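Local coordinates for uncharacterized protein (Escherichia coli O157:H7, PDB 4ZV9) that is of unknown function but belongs to the dienelactone hydrolase family and is probably an alpha/beta-hydrolase enzyme acting on ester-like bonds, at residues A189-K192 against V197-A200; Y201-P204 against G209-N212. All blocks are in the same frame, centred on the assembly; numbering follows the deposited sequence.

Contact 1 (A189-K192 against V197-A200)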
# COMPACT_ATOMS: atom_id res chain seq x y z
N ALA A 189 -10.94 -19.07 3.35
CA ALA A 189 -11.84 -20.11 2.85
C ALA A 189 -12.42 -19.71 1.50
O ALA A 189 -12.54 -20.54 0.59
CB ALA A 189 -12.95 -20.41 3.85
N ALA A 190 -12.76 -18.42 1.34
CA ALA A 190 -13.30 -17.93 0.06
C ALA A 190 -12.23 -17.91 -1.03
O ALA A 190 -12.51 -18.21 -2.20
CB ALA A 190 -13.91 -16.56 0.24
N LEU A 191 -11.00 -17.56 -0.66
CA LEU A 191 -9.90 -17.56 -1.62
C LEU A 191 -9.67 -18.98 -2.15
O LEU A 191 -9.57 -19.19 -3.36
CB LEU A 191 -8.61 -17.01 -0.99
CG LEU A 191 -8.60 -15.50 -0.72
CD1 LEU A 191 -7.43 -15.14 0.18
CD2 LEU A 191 -8.57 -14.69 -2.00
N LYS A 192 -9.64 -19.96 -1.24
CA LYS A 192 -9.45 -21.35 -1.62
C LYS A 192 -10.62 -21.87 -2.43
O LYS A 192 -10.43 -22.54 -3.45
CB LYS A 192 -9.25 -22.23 -0.40
CG LYS A 192 -7.95 -22.02 0.33
CD LYS A 192 -7.77 -23.09 1.40
CE LYS A 192 -6.40 -22.99 2.05
NZ LYS A 192 -6.09 -24.18 2.87
N VAL A 197 -4.99 -17.10 -6.27
CA VAL A 197 -3.55 -17.16 -6.00
C VAL A 197 -3.27 -16.27 -4.81
O VAL A 197 -3.54 -15.06 -4.87
CB VAL A 197 -2.73 -16.70 -7.24
CG1 VAL A 197 -1.24 -16.60 -6.91
CG2 VAL A 197 -2.95 -17.65 -8.41
N TYR A 198 -2.74 -16.84 -3.74
CA TYR A 198 -2.38 -16.06 -2.57
C TYR A 198 -1.34 -16.77 -1.73
O TYR A 198 -1.16 -17.98 -1.84
CB TYR A 198 -3.61 -15.78 -1.69
CG TYR A 198 -4.03 -16.97 -0.86
CD1 TYR A 198 -4.79 -18.00 -1.41
CD2 TYR A 198 -3.63 -17.10 0.47
CE1 TYR A 198 -5.15 -19.10 -0.66
CE2 TYR A 198 -4.00 -18.20 1.23
CZ TYR A 198 -4.76 -19.19 0.66
OH TYR A 198 -5.12 -20.29 1.41
N GLU A 199 -0.65 -16.00 -0.89
CA GLU A 199 0.22 -16.55 0.15
C GLU A 199 -0.04 -15.68 1.36
O GLU A 199 -0.16 -14.46 1.23
CB GLU A 199 1.71 -16.51 -0.21
CG GLU A 199 2.12 -17.51 -1.28
CD GLU A 199 3.62 -17.52 -1.53
OE1 GLU A 199 4.39 -16.95 -0.73
OE2 GLU A 199 4.03 -18.13 -2.54
N ALA A 200 -0.16 -16.30 2.53
CA ALA A 200 -0.43 -15.55 3.75
C ALA A 200 0.54 -15.99 4.82
O ALA A 200 0.86 -17.17 4.93
CB ALA A 200 -1.85 -15.76 4.22
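Leu191 and Lys192 of helix 184-193 meet the phenol of Tyr198, the first residue of strand 198-203. Tyr198 is the single partner on the strand side. The contact is made wholly by side chains, and the backbones stay well apart, with the CA atoms of Leu191 and Val197 7.7 Å from each other.

The apolar part is a CH-pi contact. Leu191 CD1 lies over one face of the Tyr198 ring, 4.2 Å from its centroid and 19° off the normal. It is shifted toward the CG side, with CD1 of Leu191 4.0 Å from CG of Tyr198. Leu191 CB packs farther along the ring, 4.0 Å from CD1 of Tyr198.

The second part is at the ring edge. Lys192 is extended beyond CG and runs past the phenol oxygen. Its CG sits near the ring plane, 3.5 Å from Tyr198 OH. Its CE is 3.1 Å from the same oxygen, which is a tight approach. Here the aliphatic chain does the touching, not the ammonium group.

The one polar atom of the phenol, Tyr198 OH, is hydrogen-bonded to Glu188 OE2, one helical turn before Lys192. The bond holds the hydroxyl end toward the helix, and Leu191 covers one ring face. The first torsion of Tyr198 (chi1 77°) sets CG between the backbone N and the carbonyl carbon and sends the ring toward the helix.

Leu169 of the adjacent parallel strand 169-174 touches both Leu191 and Tyr198. Helix 184-193 thus packs on this strand pair, while Val197 and Glu199 touch helix 220-237.

Contact 2 (Y201-P204 against G209-N212)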
# COMPACT_ATOMS: atom_id res chain seq x y z
N TYR A 201 1.03 -15.03 5.59
CA TYR A 201 1.98 -15.31 6.64
C TYR A 201 1.54 -14.65 7.93
O TYR A 201 1.14 -13.48 7.94
CB TYR A 201 3.37 -14.81 6.25
CG TYR A 201 3.91 -15.52 5.05
CD1 TYR A 201 4.52 -16.77 5.17
CD2 TYR A 201 3.78 -14.97 3.78
CE1 TYR A 201 5.01 -17.44 4.06
CE2 TYR A 201 4.27 -15.62 2.66
CZ TYR A 201 4.87 -16.86 2.81
OH TYR A 201 5.34 -17.51 1.70
N ILE A 202 1.60 -15.42 9.01
CA ILE A 202 1.30 -14.91 10.33
C ILE A 202 2.63 -14.85 11.07
O ILE A 202 3.27 -15.87 11.27
CB ILE A 202 0.29 -15.81 11.06
CG1 ILE A 202 -1.01 -15.85 10.26
CG2 ILE A 202 0.01 -15.29 12.46
CD1 ILE A 202 -1.98 -16.93 10.70
N TYR A 203 3.01 -13.65 11.50
CA TYR A 203 4.29 -13.42 12.15
C TYR A 203 4.12 -13.61 13.65
O TYR A 203 3.33 -12.90 14.28
CB TYR A 203 4.83 -12.02 11.78
CG TYR A 203 5.08 -11.93 10.28
CD1 TYR A 203 4.04 -11.71 9.40
CD2 TYR A 203 6.36 -12.14 9.76
CE1 TYR A 203 4.26 -11.67 8.03
CE2 TYR A 203 6.59 -12.09 8.39
CZ TYR A 203 5.54 -11.86 7.53
OH TYR A 203 5.75 -11.82 6.16
N PRO A 204 4.83 -14.61 14.24
CA PRO A 204 4.63 -14.89 15.67
C PRO A 204 5.16 -13.82 16.62
O PRO A 204 6.12 -13.12 16.32
CB PRO A 204 5.38 -16.21 15.88
CG PRO A 204 6.42 -16.24 14.82
CD PRO A 204 5.87 -15.47 13.65
N GLY A 209 1.17 -3.23 13.08
CA GLY A 209 2.12 -2.12 12.99
C GLY A 209 3.57 -2.54 13.10
O GLY A 209 4.45 -1.68 13.24
N PHE A 210 3.87 -3.84 13.02
CA PHE A 210 5.26 -4.31 13.23
C PHE A 210 6.26 -3.83 12.20
O PHE A 210 7.46 -3.83 12.47
CB PHE A 210 5.36 -5.85 13.41
CG PHE A 210 5.03 -6.64 12.18
CD1 PHE A 210 5.95 -6.77 11.14
CD2 PHE A 210 3.82 -7.31 12.07
CE1 PHE A 210 5.65 -7.51 10.01
CE2 PHE A 210 3.53 -8.07 10.95
CZ PHE A 210 4.44 -8.17 9.91
N HIS A 211 5.79 -3.43 11.03
CA HIS A 211 6.68 -2.88 10.00
C HIS A 211 6.95 -1.38 10.23
O HIS A 211 7.91 -0.84 9.66
CB HIS A 211 6.06 -3.07 8.63
CG HIS A 211 6.98 -2.69 7.50
ND1 HIS A 211 6.92 -1.46 6.89
CD2 HIS A 211 7.98 -3.37 6.90
CE1 HIS A 211 7.85 -1.40 5.95
NE2 HIS A 211 8.51 -2.55 5.94
N ASN A 212 6.13 -0.72 11.05
CA ASN A 212 6.29 0.72 11.27
C ASN A 212 7.39 0.99 12.30
O ASN A 212 7.16 0.97 13.50
CB ASN A 212 4.97 1.37 11.68
CG ASN A 212 5.05 2.90 11.68
OD1 ASN A 212 6.14 3.49 11.77
ND2 ASN A 212 3.88 3.56 11.55
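Tyr203 meets Phe210 from the end of strand 198-203, ring against ring. The strand runs through Tyr201 and Ile202 before it reaches this residue.

At Tyr203 the contact proper is made. Phe210 CZ stands 3.6 Å above one face of the Tyr203 ring, offset toward the rim. The nearest atom is Tyr203 CD1, 3.6 Å from Phe210 CZ. Tyr203 CG lies 3.8 Å from the same CZ, so the far end of the phenylalanine ring rests beside the CG-CD1 bond. Phe210 CE2 follows at 4.0 Å from Tyr203 CD1. The two side chains cross at about a right angle. The centroids are 5.0 Å apart and the planes are at 45°, so the pair is oblique. The far end of the phenol is held separately, since Tyr203 OH is hydrogen-bonded to His172 ND1 and Arg229 NH1.

Phe210 sits in a type I turn, closed by a backbone hydrogen bond of 2.9 Å from Asn212 N to Gly209 O. With chi1 at 67°, its ring is tucked over its own backbone and turns back to the strand. Phe210 also meets Tyr153 edge-to-face, and Ala222 of helix 220-237 touches both Tyr203 and Phe210.

The arrangement belongs to the alpha/beta-hydrolase fold. In that fold the loop after the last strand typically carries the catalytic histidine, and this buried aromatic pair joins the corresponding loop to its strand.

Following the chain from the N terminus, strand 169-174 leads to helix 184-193, and contact 1 closes the short turn from that helix into strand 198-203. This completes a beta-alpha-beta crossover, as the two strands are parallel neighbours. The chain then runs along the strand, passing directly from 197-200 into 201-204. Contact 2 closes the next loop, before helix 220-237. The two loops follow one another and neither nest nor cross. The centres of the two contacts lie about 19 Å apart. Both use strand 198-203, and apart from adjoining in the chain they do not touch. Contact 1 ties the start of the strand to the helix before it, and contact 2 ties its end to the loop after it.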